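Long-range contacts in hypothetical protein aq_1447 (Aquifex aeolicus, PDB 1YVU), which uses short single-stranded DNA guides to bind complementary RNA targets and cleaves them with divalent metal ions, preferably magnesium, in an RNase H-like PIWI domain: residues 131-136 with 165-170; 197-202 with 238-243; 338-343 with 484-489. One frame throughout, in Å; residues are numbered along the deposited sequence.

Contact 1: residues 131-136 with 165-170; sequences KNRKIA and PFETLQ
At the open end of the beta hairpin that linker L1 builds from strands 134-147 and 153-165, Ile135 faces Pro165 as an antiparallel non-hydrogen-bonded pair, their CA atoms 4.3 Å apart. Proline has no N-H to give, and a pair of this kind asks for none from it across the hairpin. The next bond is made one residue on, where Phe166 N donates to Lys134 O over 3.2 Å with an angle of 165° at the hydrogen; Ala136 and Gln164 pair on the hairpin side. Phe166 then lays its ring against the partner strand 134-147. Phe166 CE1 lies 3.8 Å from Ala136 CB, while Ile135 O sits at the ring edge, 3.6 Å from the same CE1. Lys134 runs over one face: with CG anti to its backbone N (chi1 -154°) and the rest of the chain extended, it places CD above the ring centre. Its NZ ends 5.0 Å from the centroid of the Phe166 ring, an off-centre cation-pi contact. On the other flank Glu167 bends at chi2 and brings OE2 to 4.1 Å from Arg133 CG. The carboxylate is held by a salt bridge to Arg175, and the Arg133 guanidinium, standing nearly perpendicular to it, stays short of contact. That negative charge may nevertheless ease the closeness of Arg133 to Arg269. Strand pairing that ends at a proline, with an aromatic reaching across to the partner strand just after it, closes the antiparallel L1 hairpin where the chain leaves for the PAZ domain.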
# COMPACT_ATOMS: atom_id res chain seq x y z
N LYS A 131 -6.91 -26.86 -13.47
CA LYS A 131 -6.57 -27.71 -14.60
C LYS A 131 -5.28 -27.09 -15.17
O LYS A 131 -5.31 -25.96 -15.67
CB LYS A 131 -7.71 -27.72 -15.64
CG LYS A 131 -7.54 -28.79 -16.72
CD LYS A 131 -8.25 -28.41 -18.00
CE LYS A 131 -7.40 -28.77 -19.21
NZ LYS A 131 -8.22 -29.10 -20.40
N ASN A 132 -4.16 -27.84 -15.05
CA ASN A 132 -2.78 -27.50 -15.51
C ASN A 132 -1.86 -26.67 -14.55
O ASN A 132 -0.75 -26.28 -14.94
CB ASN A 132 -2.72 -26.87 -16.94
CG ASN A 132 -3.56 -27.62 -17.99
OD1 ASN A 132 -3.26 -28.75 -18.36
ND2 ASN A 132 -4.64 -26.97 -18.45
N ARG A 133 -2.30 -26.48 -13.29
CA ARG A 133 -1.55 -25.70 -12.28
C ARG A 133 -2.00 -25.98 -10.82
O ARG A 133 -3.18 -26.25 -10.58
CB ARG A 133 -1.69 -24.20 -12.61
CG ARG A 133 -0.76 -23.21 -11.91
CD ARG A 133 -0.84 -21.86 -12.65
NE ARG A 133 -0.32 -20.72 -11.88
CZ ARG A 133 -0.64 -19.45 -12.12
NH1 ARG A 133 -1.48 -19.13 -13.10
NH2 ARG A 133 -0.13 -18.49 -11.36
N LYS A 134 -1.08 -25.89 -9.86
CA LYS A 134 -1.33 -26.15 -8.42
C LYS A 134 -0.70 -25.02 -7.52
O LYS A 134 0.50 -24.74 -7.60
CB LYS A 134 -0.74 -27.54 -8.05
CG LYS A 134 -1.37 -28.28 -6.87
CD LYS A 134 -0.68 -29.66 -6.64
CE LYS A 134 -1.17 -30.38 -5.35
NZ LYS A 134 -0.42 -31.65 -5.01
N ILE A 135 -1.54 -24.38 -6.71
CA ILE A 135 -1.14 -23.26 -5.82
C ILE A 135 -1.27 -23.57 -4.29
O ILE A 135 -2.05 -24.44 -3.89
CB ILE A 135 -2.00 -21.96 -6.14
CG1 ILE A 135 -2.01 -21.64 -7.63
CG2 ILE A 135 -1.44 -20.74 -5.43
CD1 ILE A 135 -2.98 -20.56 -8.03
N ALA A 136 -0.50 -22.84 -3.46
CA ALA A 136 -0.50 -22.96 -1.99
C ALA A 136 -0.61 -21.56 -1.37
O ALA A 136 -0.06 -20.59 -1.90
CB ALA A 136 0.76 -23.65 -1.50
N PRO A 165 2.90 -20.45 -6.02
CA PRO A 165 2.78 -21.70 -6.79
C PRO A 165 3.76 -22.75 -6.28
O PRO A 165 4.79 -22.40 -5.69
CB PRO A 165 3.16 -21.28 -8.22
CG PRO A 165 2.92 -19.83 -8.24
CD PRO A 165 3.45 -19.40 -6.91
N PHE A 166 3.45 -24.02 -6.52
CA PHE A 166 4.30 -25.13 -6.09
C PHE A 166 5.61 -25.11 -6.85
O PHE A 166 6.69 -25.38 -6.29
CB PHE A 166 3.57 -26.46 -6.35
CG PHE A 166 2.71 -26.92 -5.19
CD1 PHE A 166 1.50 -26.26 -4.88
CD2 PHE A 166 3.13 -28.00 -4.38
CE1 PHE A 166 0.71 -26.68 -3.77
CE2 PHE A 166 2.34 -28.44 -3.26
CZ PHE A 166 1.13 -27.77 -2.96
N GLU A 167 5.51 -24.67 -8.10
CA GLU A 167 6.62 -24.58 -9.03
C GLU A 167 7.51 -23.41 -8.68
O GLU A 167 7.05 -22.36 -8.26
CB GLU A 167 6.13 -24.40 -10.46
CG GLU A 167 4.99 -25.33 -10.91
CD GLU A 167 3.70 -24.58 -11.15
OE1 GLU A 167 3.66 -23.76 -12.09
OE2 GLU A 167 2.72 -24.80 -10.41
N THR A 168 8.79 -23.64 -8.88
CA THR A 168 9.85 -22.68 -8.65
C THR A 168 9.84 -21.70 -9.84
O THR A 168 9.09 -21.90 -10.79
CB THR A 168 11.17 -23.48 -8.58
OG1 THR A 168 11.13 -24.35 -7.45
CG2 THR A 168 12.35 -22.62 -8.47
N LEU A 169 10.63 -20.63 -9.75
CA LEU A 169 10.73 -19.68 -10.85
C LEU A 169 11.59 -20.34 -11.94
O LEU A 169 11.39 -20.06 -13.11
CB LEU A 169 11.32 -18.34 -10.40
CG LEU A 169 11.24 -17.13 -11.37
CD1 LEU A 169 9.81 -16.76 -11.62
CD2 LEU A 169 11.95 -15.91 -10.84
N GLN A 170 12.47 -21.28 -11.56
CA GLN A 170 13.31 -22.04 -12.50
C GLN A 170 12.46 -23.07 -13.27
O GLN A 170 12.50 -23.11 -14.49
CB GLN A 170 14.46 -22.75 -11.75
CG GLN A 170 15.55 -23.40 -12.61
CD GLN A 170 16.16 -22.46 -13.64
OE1 GLN A 170 16.76 -21.43 -13.30
NE2 GLN A 170 16.01 -22.82 -14.90

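Contact 2: residues 197-202 with 238-243; sequences QDVFKA and KAFLVV
Phe200 carries its CG between the backbone N and the carbonyl carbon (chi1 69°), which swings the ring across to strand 240-243, and Leu241, with CG anti to its own carbonyl carbon (chi1 -56°), brings its CD1 to 3.9 Å from Phe200 CE1. Leu241 CB lies over the ring face, off toward the rim, at 4.2 Å from the centroid of the Phe200 ring in a CH-pi contact. Val243 comes to the same ring from its edge, its CG2 at 3.8 Å from Phe200 CE2. Replacing Phe200 by an alanine would probably leave Leu241 CB and Val243 CG2 without the surface they pack on and open a gap on this side of the sheet. The opposite side bears Val199 and Val242, and Val199 CG1 touches Phe240 CD2 at 4.1 Å. Lys201 runs alongside Phe240, laying its CG 3.8 Å from CE2 of that ring. Beneath the side chains the strands run antiparallel, their axes at 159°. Phe200 and Leu241 form a hydrogen-bonded pair: Leu241 N reaches Phe200 O over 2.8 Å, and Phe200 N answers to Leu241 O. Further along, Ala202 N bonds to Ala239 O, and the Ala202 CB packs against Ala239 CB. At the other end Val243 O takes two donors, Gln197 N at 3.0 Å and, more weakly, Asp198 N at 3.3 Å. Helix 169-175 lies against Val199, Phe240 and Val242, while helix 220-231 covers Leu241. Two residues facing one make a classic beta bulge, here set in the antiparallel sheet of the SH3-like PAZ domain.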
# COMPACT_ATOMS: atom_id res chain seq x y z
N GLN A 197 13.58 -7.64 -12.45
CA GLN A 197 14.15 -6.62 -13.33
C GLN A 197 14.86 -7.22 -14.55
O GLN A 197 14.54 -6.86 -15.69
CB GLN A 197 15.11 -5.71 -12.54
CG GLN A 197 15.60 -4.51 -13.36
CD GLN A 197 16.49 -3.53 -12.61
OE1 GLN A 197 16.76 -3.66 -11.40
NE2 GLN A 197 16.96 -2.53 -13.34
N ASP A 198 15.82 -8.11 -14.29
CA ASP A 198 16.63 -8.79 -15.32
C ASP A 198 16.82 -10.29 -15.08
O ASP A 198 17.02 -10.72 -13.94
CB ASP A 198 18.03 -8.15 -15.41
CG ASP A 198 18.22 -7.23 -16.62
OD1 ASP A 198 17.22 -6.78 -17.24
OD2 ASP A 198 19.39 -6.96 -16.95
N VAL A 199 16.76 -11.06 -16.17
CA VAL A 199 16.96 -12.51 -16.15
C VAL A 199 18.05 -12.85 -17.16
O VAL A 199 18.06 -12.33 -18.29
CB VAL A 199 15.66 -13.33 -16.48
CG1 VAL A 199 15.95 -14.82 -16.59
CG2 VAL A 199 14.63 -13.17 -15.39
N PHE A 200 18.99 -13.68 -16.71
CA PHE A 200 20.08 -14.16 -17.54
C PHE A 200 20.51 -15.56 -17.10
O PHE A 200 20.20 -15.99 -15.99
CB PHE A 200 21.25 -13.16 -17.59
CG PHE A 200 22.01 -13.01 -16.30
CD1 PHE A 200 23.22 -13.72 -16.11
CD2 PHE A 200 21.56 -12.13 -15.30
CE1 PHE A 200 23.98 -13.56 -14.92
CE2 PHE A 200 22.31 -11.95 -14.10
CZ PHE A 200 23.52 -12.66 -13.91
N LYS A 201 21.22 -16.26 -17.99
CA LYS A 201 21.70 -17.62 -17.75
C LYS A 201 22.91 -17.67 -16.81
O LYS A 201 23.72 -16.73 -16.76
CB LYS A 201 22.05 -18.31 -19.08
CG LYS A 201 20.88 -18.49 -20.02
CD LYS A 201 21.32 -18.90 -21.42
CE LYS A 201 20.21 -18.63 -22.45
NZ LYS A 201 20.69 -18.55 -23.87
N ALA A 202 23.03 -18.78 -16.08
CA ALA A 202 24.12 -19.00 -15.14
C ALA A 202 25.38 -19.50 -15.82
O ALA A 202 26.47 -19.45 -15.24
CB ALA A 202 23.70 -19.95 -14.06
N LYS A 238 21.50 -25.09 -17.16
CA LYS A 238 20.07 -24.77 -17.36
C LYS A 238 19.53 -23.68 -16.41
O LYS A 238 18.39 -23.23 -16.57
CB LYS A 238 19.22 -26.04 -17.23
CG LYS A 238 19.30 -26.72 -15.87
CD LYS A 238 17.95 -27.30 -15.47
CE LYS A 238 17.76 -27.27 -13.96
NZ LYS A 238 16.36 -27.59 -13.54
N ALA A 239 20.35 -23.27 -15.44
CA ALA A 239 19.93 -22.28 -14.45
C ALA A 239 19.99 -20.84 -14.84
O ALA A 239 20.79 -20.43 -15.69
CB ALA A 239 20.67 -22.47 -13.17
N PHE A 240 19.11 -20.09 -14.20
CA PHE A 240 19.01 -18.66 -14.40
C PHE A 240 19.26 -17.92 -13.10
O PHE A 240 19.07 -18.44 -11.99
CB PHE A 240 17.62 -18.27 -14.89
CG PHE A 240 17.24 -18.86 -16.21
CD1 PHE A 240 16.24 -19.85 -16.27
CD2 PHE A 240 17.80 -18.37 -17.40
CE1 PHE A 240 15.77 -20.35 -17.52
CE2 PHE A 240 17.36 -18.85 -18.66
CZ PHE A 240 16.33 -19.84 -18.73
N LEU A 241 19.76 -16.71 -13.27
CA LEU A 241 20.01 -15.84 -12.15
C LEU A 241 19.14 -14.67 -12.45
O LEU A 241 18.99 -14.26 -13.61
CB LEU A 241 21.48 -15.42 -12.04
CG LEU A 241 22.51 -16.54 -11.97
CD1 LEU A 241 23.89 -15.99 -11.81
CD2 LEU A 241 22.20 -17.46 -10.84
N VAL A 242 18.45 -14.23 -11.40
CA VAL A 242 17.48 -13.15 -11.45
C VAL A 242 17.93 -11.96 -10.61
O VAL A 242 18.28 -12.11 -9.43
CB VAL A 242 16.11 -13.65 -10.92
CG1 VAL A 242 15.03 -12.58 -11.09
CG2 VAL A 242 15.70 -14.98 -11.63
N VAL A 243 17.91 -10.78 -11.24
CA VAL A 243 18.28 -9.53 -10.57
C VAL A 243 16.98 -8.81 -10.19
O VAL A 243 16.10 -8.59 -11.03
CB VAL A 243 19.18 -8.62 -11.46
CG1 VAL A 243 19.74 -7.45 -10.62
CG2 VAL A 243 20.32 -9.41 -12.05

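Contact 3: residues 338-343 with 484-489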
# COMPACT_ATOMS: atom_id res chain seq x y z
N LYS A 338 -32.67 10.43 -1.40
CA LYS A 338 -33.54 11.59 -1.34
C LYS A 338 -32.75 12.84 -1.64
O LYS A 338 -33.15 13.63 -2.51
CB LYS A 338 -34.15 11.74 0.05
CG LYS A 338 -35.38 10.87 0.36
CD LYS A 338 -35.81 11.05 1.84
CE LYS A 338 -37.15 10.38 2.18
NZ LYS A 338 -37.41 10.40 3.66
N PHE A 339 -31.60 12.98 -0.96
CA PHE A 339 -30.73 14.14 -1.17
C PHE A 339 -30.25 14.17 -2.62
O PHE A 339 -30.40 15.18 -3.30
CB PHE A 339 -29.54 14.16 -0.17
CG PHE A 339 -28.58 15.32 -0.38
CD1 PHE A 339 -29.01 16.66 -0.27
CD2 PHE A 339 -27.26 15.09 -0.82
CE1 PHE A 339 -28.14 17.74 -0.62
CE2 PHE A 339 -26.39 16.16 -1.17
CZ PHE A 339 -26.83 17.48 -1.08
N LEU A 340 -29.84 13.02 -3.13
CA LEU A 340 -29.35 12.95 -4.50
C LEU A 340 -30.42 13.05 -5.57
O LEU A 340 -30.10 13.16 -6.75
CB LEU A 340 -28.53 11.68 -4.70
CG LEU A 340 -27.12 11.65 -4.10
CD1 LEU A 340 -26.64 10.19 -4.08
CD2 LEU A 340 -26.14 12.57 -4.86
N GLU A 341 -31.69 12.99 -5.16
CA GLU A 341 -32.79 13.10 -6.10
C GLU A 341 -33.07 14.56 -6.28
O GLU A 341 -33.06 15.06 -7.39
CB GLU A 341 -34.05 12.39 -5.58
CG GLU A 341 -34.20 10.90 -5.96
CD GLU A 341 -35.40 10.18 -5.31
OE1 GLU A 341 -36.56 10.59 -5.53
OE2 GLU A 341 -35.16 9.17 -4.59
N LEU A 342 -33.13 15.24 -5.14
CA LEU A 342 -33.44 16.66 -5.05
C LEU A 342 -32.31 17.67 -5.22
O LEU A 342 -32.58 18.85 -5.48
CB LEU A 342 -34.15 16.91 -3.71
CG LEU A 342 -35.60 16.44 -3.59
CD1 LEU A 342 -36.01 16.24 -2.12
CD2 LEU A 342 -36.52 17.46 -4.27
N CYS A 343 -31.06 17.22 -5.10
CA CYS A 343 -29.87 18.08 -5.20
C CYS A 343 -29.55 18.75 -6.55
O CYS A 343 -29.62 18.12 -7.62
CB CYS A 343 -28.62 17.34 -4.72
SG CYS A 343 -27.91 16.27 -5.97
N ILE A 484 -20.05 18.51 -9.66
CA ILE A 484 -20.16 17.87 -8.35
C ILE A 484 -21.54 18.02 -7.67
O ILE A 484 -22.09 19.13 -7.58
CB ILE A 484 -18.99 18.30 -7.40
CG1 ILE A 484 -18.97 19.81 -7.17
CG2 ILE A 484 -17.65 17.81 -7.98
CD1 ILE A 484 -18.33 20.21 -5.85
N PRO A 485 -22.13 16.90 -7.21
CA PRO A 485 -23.45 16.92 -6.56
C PRO A 485 -23.58 17.73 -5.28
O PRO A 485 -24.62 18.36 -5.01
CB PRO A 485 -23.73 15.44 -6.31
CG PRO A 485 -22.36 14.84 -6.23
CD PRO A 485 -21.61 15.53 -7.29
N TYR A 486 -22.50 17.73 -4.53
CA TYR A 486 -22.44 18.40 -3.26
C TYR A 486 -21.00 18.65 -2.87
O TYR A 486 -20.07 18.13 -3.52
CB TYR A 486 -23.12 17.52 -2.18
CG TYR A 486 -22.64 16.08 -2.12
CD1 TYR A 486 -21.46 15.73 -1.44
CD2 TYR A 486 -23.31 15.06 -2.79
CE1 TYR A 486 -20.97 14.42 -1.43
CE2 TYR A 486 -22.82 13.73 -2.80
CZ TYR A 486 -21.65 13.42 -2.12
OH TYR A 486 -21.12 12.15 -2.16
N LYS A 487 -20.82 19.39 -1.78
CA LYS A 487 -19.50 19.68 -1.20
C LYS A 487 -19.76 19.83 0.27
O LYS A 487 -20.89 20.12 0.66
CB LYS A 487 -18.83 20.95 -1.77
CG LYS A 487 -19.49 22.28 -1.44
CD LYS A 487 -18.77 23.43 -2.11
CE LYS A 487 -19.37 24.76 -1.70
NZ LYS A 487 -18.51 25.88 -2.15
N LEU A 488 -18.72 19.63 1.07
CA LEU A 488 -18.80 19.73 2.52
C LEU A 488 -19.13 21.15 2.95
O LEU A 488 -18.81 22.11 2.24
CB LEU A 488 -17.47 19.27 3.15
CG LEU A 488 -17.10 17.80 3.01
CD1 LEU A 488 -15.60 17.65 2.95
CD2 LEU A 488 -17.69 16.99 4.17
N LYS A 489 -19.86 21.26 4.06
CA LYS A 489 -20.29 22.53 4.62
C LYS A 489 -19.20 23.11 5.50
O LYS A 489 -18.96 24.30 5.47
CB LYS A 489 -21.54 22.30 5.45
CG LYS A 489 -22.03 23.48 6.27
CD LYS A 489 -23.00 22.99 7.29
CE LYS A 489 -23.48 24.08 8.16
NZ LYS A 489 -24.98 24.06 8.18
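Cys343, the first residue to leave helical geometry after helix 337-342, brings its CA within 6.7 Å of that of Pro485, in the loop that leads to strand 487-488. The helix end is closed by its own backbone, Cys343 N bonding to Phe339 O, and this last turn lays the Cys343 CB over one face of the Phe339 ring, off toward its rim. Phe339 has CG anti to the backbone N (chi1 178°), an orientation that carries the ring out toward Tyr486. The two rings meet obliquely, with planes at 54° and centroids 6.0 Å apart, as neither a stack nor an edge-to-face pair. Phe339 CE2 makes the closest touch, 3.6 Å from Tyr486 CD2, and the Tyr486 CB lies in the plane of the Phe339 ring at its edge, 3.7 Å from that same CE2. Leu340 takes part with a single methyl: Leu340 CD2 sits at the edge of the Tyr486 ring, 4.1 Å from Tyr486 CE2, and also meets Pro485 CB at 4.0 Å. Leu340 and Pro485 lie side by side. The Cys343 sulfur adds a looser touch, SG lying 4.3 Å from Pro485 CB. Beyond the apolar patch, Tyr486 OH is hydrogen-bonded to Glu475 of helix 466-480, and the Tyr486 ring also meets that of Tyr667. Five buried side chains thus seal a piece of the Mid-PIWI boundary by apolar packing, and since no polar bond joins the two segments, their fit rests on shape, while the phenol satisfies its hydroxyl within the PIWI domain.

How the contacts relate
Followed from the N terminus, the three contacts come in series: none encloses or crosses another. Contact 1 closes a 28-residue loop that is mostly strand, the L1 hairpin. Contact 2 follows, closing a 35-residue loop made largely of helix within the PAZ domain. Between them runs helix 169-175, whose first turn joins the two: Gln170 OE1 probably bonds to Phe240 N, and Leu169 packs on Val242, so the helix that follows linker L1 is held against the PAZ sheet. Contact 3 lies in the other lobe, about 57 Å from contact 2 between centres and across the chain's centre; it spans 140 residues to join the Mid and PIWI domains.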